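Mediator of RNA polymerase II transcription subunit 18 (Schizosaccharomyces pombe, PDB 3C0T) serves as a component of the Mediator complex, the coactivator that relays signals from gene-specific regulatory proteins to the RNA polymerase II transcription machinery. Local coordinates at residues 1-9 with 94-102; 135-144 with 163-171. All blocks are in the same frame, centred on the assembly; numbering follows the deposited sequence.

Contact 1 of 2, residues 1-9 with 94-102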
ATOM      1  N   MET A   1     -10.305 -12.785  -0.599  1.00 59.69           N
ATOM      2  CA  MET A   1     -10.445 -11.758   0.471  1.00 60.07           C
ATOM      3  C   MET A   1     -10.837 -10.434  -0.179  1.00 58.47           C
ATOM      4  O   MET A   1     -10.370 -10.101  -1.267  1.00 58.29           O
ATOM      5  CB  MET A   1      -9.128 -11.629   1.241  1.00 62.36           C
ATOM      6  CG  MET A   1      -9.141 -10.647   2.396  1.00 64.90           C
ATOM      7  SD  MET A   1      -7.683 -10.830   3.478  1.00 68.21           S
ATOM      8  CE  MET A   1      -6.375 -10.197   2.422  1.00 68.89           C
ATOM      9  N   GLN A   2     -11.707  -9.688   0.491  1.00 56.65           N
ATOM     10  CA  GLN A   2     -12.197  -8.424  -0.038  1.00 55.15           C
ATOM     11  C   GLN A   2     -11.676  -7.237   0.764  1.00 53.48           C
ATOM     12  O   GLN A   2     -11.775  -7.215   1.992  1.00 51.57           O
ATOM     13  CB  GLN A   2     -13.729  -8.431  -0.006  1.00 57.76           C
ATOM     14  CG  GLN A   2     -14.415  -7.889  -1.248  1.00 64.11           C
ATOM     15  CD  GLN A   2     -14.170  -8.743  -2.475  1.00 64.92           C
ATOM     16  OE1 GLN A   2     -14.285  -9.961  -2.422  1.00 68.15           O
ATOM     17  NE2 GLN A   2     -13.835  -8.103  -3.591  1.00 68.46           N
ATOM     18  N   GLU A   3     -11.112  -6.252   0.070  1.00 51.77           N
ATOM     19  CA  GLU A   3     -10.615  -5.059   0.742  1.00 50.50           C
ATOM     20  C   GLU A   3     -11.523  -3.865   0.451  1.00 48.42           C
ATOM     21  O   GLU A   3     -11.703  -3.485  -0.706  1.00 46.72           O
ATOM     22  CB  GLU A   3      -9.184  -4.720   0.291  1.00 49.25           C
ATOM     23  CG  GLU A   3      -8.649  -3.431   0.929  1.00 52.15           C
ATOM     24  CD  GLU A   3      -7.202  -3.121   0.558  1.00 55.64           C
ATOM     25  OE1 GLU A   3      -6.315  -3.943   0.858  1.00 57.10           O
ATOM     26  OE2 GLU A   3      -6.950  -2.051  -0.034  1.00 57.45           O
ATOM     27  N   LEU A   4     -12.107  -3.292   1.499  1.00 46.60           N
ATOM     28  CA  LEU A   4     -12.953  -2.109   1.343  1.00 47.89           C
ATOM     29  C   LEU A   4     -12.034  -0.958   1.769  1.00 48.73           C
ATOM     30  O   LEU A   4     -11.339  -1.058   2.786  1.00 48.26           O
ATOM     31  CB  LEU A   4     -14.197  -2.200   2.237  1.00 46.20           C
ATOM     32  CG  LEU A   4     -15.152  -3.353   1.892  1.00 49.04           C
ATOM     33  CD1 LEU A   4     -14.601  -4.665   2.467  1.00 45.32           C
ATOM     34  CD2 LEU A   4     -16.545  -3.075   2.469  1.00 46.90           C
ATOM     35  N   TYR A   5     -12.021   0.134   1.010  1.00 48.18           N
ATOM     36  CA  TYR A   5     -11.096   1.207   1.341  1.00 48.53           C
ATOM     37  C   TYR A   5     -11.502   2.602   0.902  1.00 48.69           C
ATOM     38  O   TYR A   5     -12.465   2.790   0.171  1.00 49.34           O
ATOM     39  CB  TYR A   5      -9.750   0.886   0.696  1.00 46.83           C
ATOM     40  CG  TYR A   5      -9.838   0.938  -0.813  1.00 46.48           C
ATOM     41  CD1 TYR A   5      -9.593   2.128  -1.503  1.00 45.89           C
ATOM     42  CD2 TYR A   5     -10.246  -0.181  -1.547  1.00 46.62           C
ATOM     43  CE1 TYR A   5      -9.758   2.208  -2.884  1.00 45.67           C
ATOM     44  CE2 TYR A   5     -10.414  -0.115  -2.936  1.00 45.03           C
ATOM     45  CZ  TYR A   5     -10.172   1.084  -3.595  1.00 47.00           C
ATOM     46  OH  TYR A   5     -10.365   1.178  -4.954  1.00 45.60           O
ATOM     47  N   LEU A   6     -10.711   3.571   1.348  1.00 49.36           N
ATOM     48  CA  LEU A   6     -10.886   4.977   1.007  1.00 49.23           C
ATOM     49  C   LEU A   6      -9.480   5.520   0.866  1.00 48.70           C
ATOM     50  O   LEU A   6      -8.572   5.095   1.586  1.00 50.05           O
ATOM     51  CB  LEU A   6     -11.626   5.728   2.115  1.00 48.63           C
ATOM     52  CG  LEU A   6     -13.113   5.396   2.252  1.00 49.77           C
ATOM     53  CD1 LEU A   6     -13.700   6.145   3.439  1.00 49.24           C
ATOM     54  CD2 LEU A   6     -13.839   5.776   0.960  1.00 50.30           C
ATOM     55  N   LEU A   7      -9.291   6.440  -0.069  1.00 47.93           N
ATOM     56  CA  LEU A   7      -7.981   7.021  -0.294  1.00 47.92           C
ATOM     57  C   LEU A   7      -8.011   8.542  -0.213  1.00 49.26           C
ATOM     58  O   LEU A   7      -9.017   9.179  -0.533  1.00 48.97           O
ATOM     59  CB  LEU A   7      -7.440   6.588  -1.659  1.00 49.18           C
ATOM     60  CG  LEU A   7      -6.790   5.206  -1.773  1.00 51.20           C
ATOM     61  CD1 LEU A   7      -6.494   4.917  -3.226  1.00 52.61           C
ATOM     62  CD2 LEU A   7      -5.503   5.161  -0.966  1.00 50.01           C
ATOM     63  N   GLY A   8      -6.895   9.110   0.231  1.00 48.70           N
ATOM     64  CA  GLY A   8      -6.769  10.547   0.359  1.00 47.74           C
ATOM     65  C   GLY A   8      -5.311  10.939   0.212  1.00 48.80           C
ATOM     66  O   GLY A   8      -4.416  10.091   0.307  1.00 48.04           O
ATOM     67  N   VAL A   9      -5.056  12.220  -0.012  1.00 48.63           N
ATOM     68  CA  VAL A   9      -3.689  12.688  -0.174  1.00 49.89           C
ATOM     69  C   VAL A   9      -3.423  13.808   0.838  1.00 51.05           C
ATOM     70  O   VAL A   9      -4.281  14.654   1.082  1.00 51.33           O
ATOM     71  CB  VAL A   9      -3.462  13.182  -1.635  1.00 49.61           C
ATOM     72  CG1 VAL A   9      -3.952  14.614  -1.796  1.00 47.69           C
ATOM     73  CG2 VAL A   9      -2.013  13.049  -2.013  1.00 50.17           C
ATOM     74  N   CYS A  94     -17.495   3.650  -0.837  1.00 66.64           N
ATOM     75  CA  CYS A  94     -16.124   3.211  -0.564  1.00 62.21           C
ATOM     76  C   CYS A  94     -15.677   2.237  -1.657  1.00 59.54           C
ATOM     77  O   CYS A  94     -16.500   1.561  -2.268  1.00 60.29           O
ATOM     78  CB  CYS A  94     -16.035   2.517   0.794  1.00 60.94           C
ATOM     79  SG  CYS A  94     -16.590   0.798   0.774  1.00 60.27           S
ATOM     80  N   GLY A  95     -14.376   2.164  -1.908  1.00 55.88           N
ATOM     81  CA  GLY A  95     -13.895   1.261  -2.932  1.00 52.66           C
ATOM     82  C   GLY A  95     -13.816  -0.174  -2.449  1.00 51.93           C
ATOM     83  O   GLY A  95     -13.726  -0.429  -1.248  1.00 52.77           O
ATOM     84  N   ILE A  96     -13.864  -1.114  -3.386  1.00 50.44           N
ATOM     85  CA  ILE A  96     -13.763  -2.534  -3.068  1.00 49.69           C
ATOM     86  C   ILE A  96     -12.891  -3.222  -4.115  1.00 50.09           C
ATOM     87  O   ILE A  96     -13.056  -2.996  -5.317  1.00 50.98           O
ATOM     88  CB  ILE A  96     -15.139  -3.249  -3.075  1.00 49.79           C
ATOM     89  CG1 ILE A  96     -16.083  -2.613  -2.059  1.00 49.99           C
ATOM     90  CG2 ILE A  96     -14.956  -4.724  -2.713  1.00 48.49           C
ATOM     91  CD1 ILE A  96     -17.430  -3.311  -1.982  1.00 50.13           C
ATOM     92  N   ARG A  97     -11.958  -4.054  -3.661  1.00 48.91           N
ATOM     93  CA  ARG A  97     -11.103  -4.781  -4.581  1.00 49.30           C
ATOM     94  C   ARG A  97     -10.700  -6.109  -3.966  1.00 51.29           C
ATOM     95  O   ARG A  97     -10.569  -6.223  -2.748  1.00 51.84           O
ATOM     96  CB  ARG A  97      -9.850  -3.976  -4.920  1.00 48.69           C
ATOM     97  CG  ARG A  97      -8.956  -3.740  -3.739  1.00 48.14           C
ATOM     98  CD  ARG A  97      -7.638  -3.164  -4.162  1.00 49.61           C
ATOM     99  NE  ARG A  97      -6.770  -2.982  -3.006  1.00 53.49           N
ATOM    100  CZ  ARG A  97      -5.459  -2.789  -3.077  1.00 52.76           C
ATOM    101  NH1 ARG A  97      -4.854  -2.750  -4.254  1.00 51.15           N
ATOM    102  NH2 ARG A  97      -4.753  -2.642  -1.966  1.00 53.15           N
ATOM    103  N   PRO A  98     -10.520  -7.140  -4.804  1.00 52.09           N
ATOM    104  CA  PRO A  98     -10.126  -8.466  -4.318  1.00 52.71           C
ATOM    105  C   PRO A  98      -8.662  -8.434  -3.889  1.00 53.34           C
ATOM    106  O   PRO A  98      -7.832  -7.808  -4.549  1.00 54.29           O
ATOM    107  CB  PRO A  98     -10.326  -9.364  -5.544  1.00 53.01           C
ATOM    108  CG  PRO A  98     -11.276  -8.595  -6.422  1.00 51.90           C
ATOM    109  CD  PRO A  98     -10.824  -7.179  -6.244  1.00 52.02           C
ATOM    110  N   VAL A  99      -8.345  -9.096  -2.787  1.00 53.41           N
ATOM    111  CA  VAL A  99      -6.971  -9.149  -2.308  1.00 54.74           C
ATOM    112  C   VAL A  99      -6.712 -10.518  -1.708  1.00 56.58           C
ATOM    113  O   VAL A  99      -7.403 -10.936  -0.783  1.00 56.77           O
ATOM    114  CB  VAL A  99      -6.691  -8.091  -1.224  1.00 53.82           C
ATOM    115  CG1 VAL A  99      -5.323  -8.345  -0.593  1.00 52.41           C
ATOM    116  CG2 VAL A  99      -6.735  -6.705  -1.831  1.00 53.06           C
ATOM    117  N   ASN A 100      -5.718 -11.218  -2.242  1.00 57.82           N
ATOM    118  CA  ASN A 100      -5.370 -12.540  -1.742  1.00 57.72           C
ATOM    119  C   ASN A 100      -3.948 -12.504  -1.227  1.00 57.11           C
ATOM    120  O   ASN A 100      -3.061 -11.927  -1.858  1.00 55.37           O
ATOM    121  CB  ASN A 100      -5.524 -13.571  -2.851  1.00 60.27           C
ATOM    122  CG  ASN A 100      -6.960 -13.696  -3.318  1.00 64.51           C
ATOM    123  OD1 ASN A 100      -7.833 -14.122  -2.559  1.00 66.39           O
ATOM    124  ND2 ASN A 100      -7.218 -13.312  -4.563  1.00 65.15           N
ATOM    125  N   ARG A 101      -3.738 -13.133  -0.079  1.00 57.91           N
ATOM    126  CA  ARG A 101      -2.434 -13.142   0.563  1.00 60.61           C
ATOM    127  C   ARG A 101      -1.998 -14.515   1.034  1.00 61.26           C
ATOM    128  O   ARG A 101      -2.823 -15.360   1.381  1.00 62.59           O
ATOM    129  CB  ARG A 101      -2.466 -12.181   1.753  1.00 62.97           C
ATOM    130  CG  ARG A 101      -1.294 -12.271   2.718  1.00 67.65           C
ATOM    131  CD  ARG A 101      -1.510 -11.290   3.853  1.00 71.16           C
ATOM    132  NE  ARG A 101      -2.798 -11.514   4.501  1.00 75.87           N
ATOM    133  CZ  ARG A 101      -3.486 -10.590   5.169  1.00 77.35           C
ATOM    134  NH1 ARG A 101      -3.012  -9.354   5.283  1.00 77.29           N
ATOM    135  NH2 ARG A 101      -4.652 -10.905   5.726  1.00 76.92           N
ATOM    136  N   ALA A 102      -0.687 -14.718   1.040  1.00 60.97           N
ATOM    137  CA  ALA A 102      -0.074 -15.959   1.486  1.00 61.80           C
ATOM    138  C   ALA A 102       1.341 -15.586   1.910  1.00 61.85           C
ATOM    139  O   ALA A 102       2.021 -14.860   1.197  1.00 61.13           O
ATOM    140  CB  ALA A 102      -0.039 -16.971   0.345  1.00 60.44           C
TER
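Glu-3 and Arg-97 face each other as a hydrogen-bonded pair of two antiparallel strands, their side chains alongside and pointing the same way. The carboxylate offers mainly OE2: Arg-97 NH2 reaches it at 3.0 Å, on its syn side but 35° out of the carboxylate plane, and Arg-97 NE adds a weak bond. The two flat groups are turned 67° against each other, and the salt bridge is gathered on one oxygen, with OE1 held only weakly by NH2. NH1 of Arg-97 has a long, weak ion pair with Glu-83 on the next strand.

Along the backbones, alternate residues bond across. Glu-3 N gives to Arg-97 O at 2.9 Å and Arg-97 N returns the bond to Glu-3 O; Tyr-5 and Gly-95 exchange a second such pair. Val-99 N gives to Met-1 O at 2.7 Å, and Met-1 N makes a weak bond to Asn-100 OD1. This pairing joins one edge of strand 2-10 to strand 95-104 in the closed antiparallel beta-barrel of the Med18 fold; Gln-2 and Leu-4 turn their backbone groups to strand 165-173 on the other edge.

Tyr-5 holds its ring between its own backbone N and carbonyl carbon (chi1 67°), which brings it across to Gly-95, whose CA sits over the ring face in a CH-pi contact, 4.0 Å from the centroid. Its OH is bonded to Val-205 O. On the face of Leu-4, CG of Gln-2 presses on Ile-96 CG2 at 3.5 Å. Met-1 bends at its thioether to set CE against Val-99 CG1 and over one face of the Arg-101 guanidinium.

Contact 2 of 2, residues 135-144 with 163-171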
ATOM      1  N   ASP A 135     -12.328  -0.892  13.983  1.00 46.48           N
ATOM      2  CA  ASP A 135     -11.958  -2.086  13.235  1.00 50.07           C
ATOM      3  C   ASP A 135     -11.439  -1.844  11.824  1.00 48.84           C
ATOM      4  O   ASP A 135     -11.566  -2.703  10.949  1.00 50.28           O
ATOM      5  CB  ASP A 135     -13.143  -3.033  13.155  1.00 56.18           C
ATOM      6  CG  ASP A 135     -13.021  -4.169  14.112  1.00 64.49           C
ATOM      7  OD1 ASP A 135     -13.129  -3.927  15.339  1.00 66.74           O
ATOM      8  OD2 ASP A 135     -12.802  -5.303  13.626  1.00 70.24           O
ATOM      9  N   THR A 136     -10.878  -0.668  11.586  1.00 49.23           N
ATOM     10  CA  THR A 136     -10.323  -0.371  10.275  1.00 49.82           C
ATOM     11  C   THR A 136      -8.892   0.093  10.502  1.00 48.60           C
ATOM     12  O   THR A 136      -8.516   0.452  11.621  1.00 49.60           O
ATOM     13  CB  THR A 136     -11.093   0.757   9.551  1.00 50.25           C
ATOM     14  OG1 THR A 136     -10.784   2.010  10.173  1.00 53.51           O
ATOM     15  CG2 THR A 136     -12.588   0.516   9.614  1.00 47.54           C
ATOM     16  N   THR A 137      -8.095   0.078   9.443  1.00 47.33           N
ATOM     17  CA  THR A 137      -6.711   0.502   9.523  1.00 45.08           C
ATOM     18  C   THR A 137      -6.543   1.752   8.678  1.00 45.07           C
ATOM     19  O   THR A 137      -7.082   1.847   7.571  1.00 44.29           O
ATOM     20  CB  THR A 137      -5.761  -0.584   8.980  1.00 47.60           C
ATOM     21  OG1 THR A 137      -5.854  -1.754   9.799  1.00 51.21           O
ATOM     22  CG2 THR A 137      -4.315  -0.087   8.982  1.00 47.59           C
ATOM     23  N   VAL A 138      -5.819   2.726   9.206  1.00 43.26           N
ATOM     24  CA  VAL A 138      -5.574   3.934   8.447  1.00 45.16           C
ATOM     25  C   VAL A 138      -4.071   4.122   8.394  1.00 46.06           C
ATOM     26  O   VAL A 138      -3.400   4.299   9.415  1.00 47.64           O
ATOM     27  CB  VAL A 138      -6.294   5.148   9.060  1.00 46.39           C
ATOM     28  CG1 VAL A 138      -6.530   4.911  10.517  1.00 51.22           C
ATOM     29  CG2 VAL A 138      -5.499   6.412   8.824  1.00 44.84           C
ATOM     30  N   ARG A 139      -3.551   4.045   7.177  1.00 44.81           N
ATOM     31  CA  ARG A 139      -2.128   4.164   6.927  1.00 44.33           C
ATOM     32  C   ARG A 139      -1.817   5.457   6.170  1.00 43.79           C
ATOM     33  O   ARG A 139      -2.508   5.807   5.210  1.00 43.76           O
ATOM     34  CB  ARG A 139      -1.679   2.934   6.119  1.00 44.81           C
ATOM     35  CG  ARG A 139      -0.271   2.996   5.577  1.00 48.30           C
ATOM     36  CD  ARG A 139       0.048   1.803   4.672  1.00 48.26           C
ATOM     37  NE  ARG A 139       0.150   0.544   5.405  1.00 48.17           N
ATOM     38  CZ  ARG A 139       0.911  -0.476   5.015  1.00 48.05           C
ATOM     39  NH1 ARG A 139       1.627  -0.382   3.901  1.00 44.14           N
ATOM     40  NH2 ARG A 139       0.986  -1.578   5.754  1.00 47.54           N
ATOM     41  N   ILE A 140      -0.808   6.190   6.634  1.00 40.89           N
ATOM     42  CA  ILE A 140      -0.383   7.413   5.962  1.00 38.77           C
ATOM     43  C   ILE A 140       1.055   7.093   5.564  1.00 39.46           C
ATOM     44  O   ILE A 140       1.903   6.818   6.415  1.00 38.00           O
ATOM     45  CB  ILE A 140      -0.484   8.658   6.891  1.00 36.07           C
ATOM     46  CG1 ILE A 140      -0.094   9.917   6.113  1.00 35.83           C
ATOM     47  CG2 ILE A 140       0.363   8.479   8.133  1.00 37.93           C
ATOM     48  CD1 ILE A 140      -0.463  11.210   6.830  1.00 34.34           C
ATOM     49  N   TYR A 141       1.327   7.104   4.265  1.00 40.26           N
ATOM     50  CA  TYR A 141       2.653   6.717   3.801  1.00 41.35           C
ATOM     51  C   TYR A 141       3.182   7.438   2.581  1.00 41.35           C
ATOM     52  O   TYR A 141       2.478   8.189   1.911  1.00 43.20           O
ATOM     53  CB  TYR A 141       2.665   5.220   3.480  1.00 37.62           C
ATOM     54  CG  TYR A 141       1.838   4.858   2.259  1.00 38.83           C
ATOM     55  CD1 TYR A 141       0.453   4.685   2.346  1.00 40.74           C
ATOM     56  CD2 TYR A 141       2.438   4.693   1.009  1.00 41.44           C
ATOM     57  CE1 TYR A 141      -0.309   4.355   1.226  1.00 40.31           C
ATOM     58  CE2 TYR A 141       1.682   4.364  -0.123  1.00 40.89           C
ATOM     59  CZ  TYR A 141       0.310   4.196  -0.008  1.00 43.17           C
ATOM     60  OH  TYR A 141      -0.443   3.861  -1.123  1.00 42.56           O
ATOM     61  N   GLN A 142       4.442   7.151   2.286  1.00 42.35           N
ATOM     62  CA  GLN A 142       5.128   7.725   1.148  1.00 44.24           C
ATOM     63  C   GLN A 142       5.789   6.556   0.434  1.00 43.93           C
ATOM     64  O   GLN A 142       6.277   5.630   1.088  1.00 43.51           O
ATOM     65  CB  GLN A 142       6.179   8.713   1.641  1.00 47.26           C
ATOM     66  CG  GLN A 142       6.473   9.825   0.662  1.00 56.73           C
ATOM     67  CD  GLN A 142       7.089  11.016   1.343  1.00 60.45           C
ATOM     68  OE1 GLN A 142       8.204  10.938   1.880  1.00 62.98           O
ATOM     69  NE2 GLN A 142       6.360  12.132   1.347  1.00 60.93           N
ATOM     70  N   THR A 143       5.787   6.554  -0.894  1.00 43.23           N
ATOM     71  CA  THR A 143       6.440   5.452  -1.576  1.00 45.55           C
ATOM     72  C   THR A 143       7.808   5.927  -2.059  1.00 45.63           C
ATOM     73  O   THR A 143       7.939   6.943  -2.751  1.00 44.47           O
ATOM     74  CB  THR A 143       5.551   4.853  -2.717  1.00 46.02           C
ATOM     75  OG1 THR A 143       6.053   5.234  -3.992  1.00 51.32           O
ATOM     76  CG2 THR A 143       4.127   5.296  -2.565  1.00 39.08           C
ATOM     77  N   LEU A 144       8.831   5.197  -1.624  1.00 46.09           N
ATOM     78  CA  LEU A 144      10.216   5.519  -1.926  1.00 45.60           C
ATOM     79  C   LEU A 144      10.890   4.578  -2.912  1.00 45.94           C
ATOM     80  O   LEU A 144      10.337   3.546  -3.283  1.00 47.25           O
ATOM     81  CB  LEU A 144      11.005   5.557  -0.614  1.00 45.38           C
ATOM     82  CG  LEU A 144      10.958   6.823   0.263  1.00 48.40           C
ATOM     83  CD1 LEU A 144       9.877   7.795  -0.194  1.00 46.74           C
ATOM     84  CD2 LEU A 144      10.754   6.409   1.714  1.00 46.56           C
ATOM     85  N   GLN A 163       6.512  15.353  -3.138  1.00 64.03           N
ATOM     86  CA  GLN A 163       5.649  14.192  -3.005  1.00 59.08           C
ATOM     87  C   GLN A 163       4.702  14.249  -1.815  1.00 52.87           C
ATOM     88  O   GLN A 163       5.134  14.425  -0.677  1.00 51.44           O
ATOM     89  CB  GLN A 163       6.527  12.955  -2.880  1.00 60.07           C
ATOM     90  CG  GLN A 163       5.812  11.658  -3.097  1.00 61.56           C
ATOM     91  CD  GLN A 163       6.781  10.505  -3.136  1.00 60.44           C
ATOM     92  OE1 GLN A 163       7.724  10.513  -3.918  1.00 59.60           O
ATOM     93  NE2 GLN A 163       6.560   9.508  -2.289  1.00 61.75           N
ATOM     94  N   PRO A 164       3.393  14.109  -2.061  1.00 47.69           N
ATOM     95  CA  PRO A 164       2.439  14.145  -0.951  1.00 46.95           C
ATOM     96  C   PRO A 164       2.426  12.782  -0.250  1.00 45.55           C
ATOM     97  O   PRO A 164       2.923  11.788  -0.796  1.00 43.16           O
ATOM     98  CB  PRO A 164       1.115  14.418  -1.651  1.00 45.55           C
ATOM     99  CG  PRO A 164       1.281  13.648  -2.931  1.00 47.07           C
ATOM    100  CD  PRO A 164       2.688  14.023  -3.351  1.00 46.49           C
ATOM    101  N   TRP A 165       1.884  12.743   0.963  1.00 43.86           N
ATOM    102  CA  TRP A 165       1.767  11.488   1.689  1.00 42.67           C
ATOM    103  C   TRP A 165       0.419  10.930   1.276  1.00 43.10           C
ATOM    104  O   TRP A 165      -0.519  11.691   1.015  1.00 42.48           O
ATOM    105  CB  TRP A 165       1.775  11.712   3.194  1.00 42.63           C
ATOM    106  CG  TRP A 165       3.116  12.072   3.740  1.00 44.11           C
ATOM    107  CD1 TRP A 165       3.721  13.292   3.690  1.00 43.63           C
ATOM    108  CD2 TRP A 165       4.028  11.196   4.417  1.00 42.72           C
ATOM    109  NE1 TRP A 165       4.956  13.235   4.295  1.00 43.79           N
ATOM    110  CE2 TRP A 165       5.171  11.962   4.750  1.00 44.33           C
ATOM    111  CE3 TRP A 165       3.993   9.843   4.775  1.00 41.20           C
ATOM    112  CZ2 TRP A 165       6.273  11.419   5.428  1.00 42.76           C
ATOM    113  CZ3 TRP A 165       5.092   9.299   5.454  1.00 44.64           C
ATOM    114  CH2 TRP A 165       6.216  10.090   5.771  1.00 43.43           C
ATOM    115  N   ILE A 166       0.320   9.611   1.195  1.00 41.53           N
ATOM    116  CA  ILE A 166      -0.934   8.982   0.814  1.00 40.76           C
ATOM    117  C   ILE A 166      -1.633   8.478   2.065  1.00 42.80           C
ATOM    118  O   ILE A 166      -1.000   7.877   2.939  1.00 42.09           O
ATOM    119  CB  ILE A 166      -0.694   7.803  -0.160  1.00 39.00           C
ATOM    120  CG1 ILE A 166      -0.143   8.336  -1.483  1.00 38.15           C
ATOM    121  CG2 ILE A 166      -1.996   7.025  -0.397  1.00 38.00           C
ATOM    122  CD1 ILE A 166       0.178   7.258  -2.490  1.00 39.24           C
ATOM    123  N   LEU A 167      -2.933   8.749   2.155  1.00 43.39           N
ATOM    124  CA  LEU A 167      -3.743   8.307   3.286  1.00 44.87           C
ATOM    125  C   LEU A 167      -4.628   7.185   2.772  1.00 44.42           C
ATOM    126  O   LEU A 167      -5.521   7.425   1.960  1.00 45.67           O
ATOM    127  CB  LEU A 167      -4.629   9.442   3.807  1.00 46.70           C
ATOM    128  CG  LEU A 167      -4.452   9.885   5.266  1.00 50.25           C
ATOM    129  CD1 LEU A 167      -5.635  10.744   5.658  1.00 51.50           C
ATOM    130  CD2 LEU A 167      -4.375   8.695   6.203  1.00 48.99           C
ATOM    131  N   HIS A 168      -4.385   5.966   3.244  1.00 43.64           N
ATOM    132  CA  HIS A 168      -5.154   4.801   2.815  1.00 43.67           C
ATOM    133  C   HIS A 168      -5.901   4.181   3.995  1.00 43.67           C
ATOM    134  O   HIS A 168      -5.285   3.718   4.958  1.00 43.30           O
ATOM    135  CB  HIS A 168      -4.206   3.767   2.193  1.00 44.74           C
ATOM    136  CG  HIS A 168      -4.892   2.557   1.636  1.00 48.36           C
ATOM    137  ND1 HIS A 168      -4.199   1.495   1.094  1.00 49.27           N
ATOM    138  CD2 HIS A 168      -6.203   2.236   1.535  1.00 49.21           C
ATOM    139  CE1 HIS A 168      -5.052   0.575   0.684  1.00 47.15           C
ATOM    140  NE2 HIS A 168      -6.275   0.998   0.941  1.00 48.61           N
ATOM    141  N   VAL A 169      -7.230   4.185   3.921  1.00 42.90           N
ATOM    142  CA  VAL A 169      -8.052   3.612   4.982  1.00 43.34           C
ATOM    143  C   VAL A 169      -8.687   2.338   4.439  1.00 43.96           C
ATOM    144  O   VAL A 169      -9.292   2.349   3.363  1.00 46.40           O
ATOM    145  CB  VAL A 169      -9.165   4.587   5.427  1.00 42.96           C
ATOM    146  CG1 VAL A 169      -9.916   4.005   6.625  1.00 40.29           C
ATOM    147  CG2 VAL A 169      -8.551   5.940   5.790  1.00 43.96           C
ATOM    148  N   TYR A 170      -8.560   1.241   5.176  1.00 42.25           N
ATOM    149  CA  TYR A 170      -9.103  -0.015   4.694  1.00 44.78           C
ATOM    150  C   TYR A 170      -9.425  -1.024   5.778  1.00 46.47           C
ATOM    151  O   TYR A 170      -9.037  -0.876   6.937  1.00 45.08           O
ATOM    152  CB  TYR A 170      -8.115  -0.674   3.721  1.00 44.95           C
ATOM    153  CG  TYR A 170      -6.783  -1.036   4.359  1.00 46.66           C
ATOM    154  CD1 TYR A 170      -5.773  -0.084   4.509  1.00 47.14           C
ATOM    155  CD2 TYR A 170      -6.553  -2.319   4.862  1.00 47.29           C
ATOM    156  CE1 TYR A 170      -4.566  -0.400   5.149  1.00 47.82           C
ATOM    157  CE2 TYR A 170      -5.357  -2.642   5.504  1.00 45.55           C
ATOM    158  CZ  TYR A 170      -4.368  -1.676   5.648  1.00 48.69           C
ATOM    159  OH  TYR A 170      -3.196  -1.980   6.322  1.00 50.64           O
ATOM    160  N   THR A 171     -10.152  -2.056   5.368  1.00 46.26           N
ATOM    161  CA  THR A 171     -10.502  -3.153   6.237  1.00 48.45           C
ATOM    162  C   THR A 171     -10.700  -4.353   5.322  1.00 50.22           C
ATOM    163  O   THR A 171     -11.023  -4.193   4.142  1.00 50.19           O
ATOM    164  CB  THR A 171     -11.776  -2.875   7.045  1.00 49.33           C
ATOM    165  OG1 THR A 171     -11.949  -3.930   7.998  1.00 51.87           O
ATOM    166  CG2 THR A 171     -12.997  -2.793   6.141  1.00 48.96           C
TER
HETATM  167  O   HOH W   1      -8.339  -3.245   9.244  1.00 53.00           O
HETATM  168  O   HOH W   2       4.107   8.979  -1.491  1.00 51.25           O
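Arg-139 and His-168 exchange two nearly straight backbone hydrogen bonds, His-168 N to Arg-139 O at 2.7 Å and Arg-139 N to His-168 O at 2.8 Å. Thr-137 with Tyr-170 and Tyr-141 with Ile-166 repeat the exchange, making an antiparallel ladder of three hydrogen-bonded pairs. At one end the hydroxyl of Thr-171 donates to Asp-135 O, lying in the carbonyl plane. At the other, Gln-163 stretches its extended side chain across so that NE2 donates to Thr-143 O at 2.9 Å; a water accepts from that NE2 and from Thr-143 N and donates to Pro-164 O. OE1 of Gln-163 takes the backbone N-H groups of Met-159 and Asn-160, which holds its amide at both ends.

Two tyrosines use the same device. Tyr-141 (chi1 69°) and Tyr-170 (chi1 63°) each fold the ring back over the partner strand, Ile-166 CB lying 3.9 Å from the first centroid and Thr-137 CB 4.0 Å from the second, both CH-pi contacts over the face. Gln-142 lies across the indole of Trp-165, its CB over the six-membered ring and its amide tilted 30° to the ring, with NE2 above the rim. On the outer face, where helix 179-196 packs, Val-138 CG2 and Leu-167 CD2 meet at 3.7 Å, and Ile-140 adds its CB to the same methyl.

Outward, Arg-139 forms salt bridges with Glu-34 and Glu-130, and apolar side chains of another protein chain pack on Tyr-141 and Thr-143. Strand 118-133 flanks segment 135-144 and strand 2-10 flanks segment 163-171, so the pair forms two adjoining staves of the closed barrel, with helix 179-196 outside on Thr-136, Val-169 and Thr-171.

In the fold
Both contacts lie in the wall of one antiparallel beta-barrel, with centres about 12 Å apart. Along the chain they come in series: strand 2-10 pairs with strand 95-104 in contact 1, and only afterwards do strands 136-146 and 165-173 form contact 2. Strands 2-10 and 165-173 are neighbours, so the four segments are consecutive staves in the order 94-102, 1-9, 163-171, 135-144. Leu-6 N to Val-169 O and Leu-167 N to Gly-8 O are probable hydrogen bonds of this seam. Helix 179-196 packs against side chains of both contacts. The N-terminal strand thus joins the middle of the chain to its later part within a single barrel.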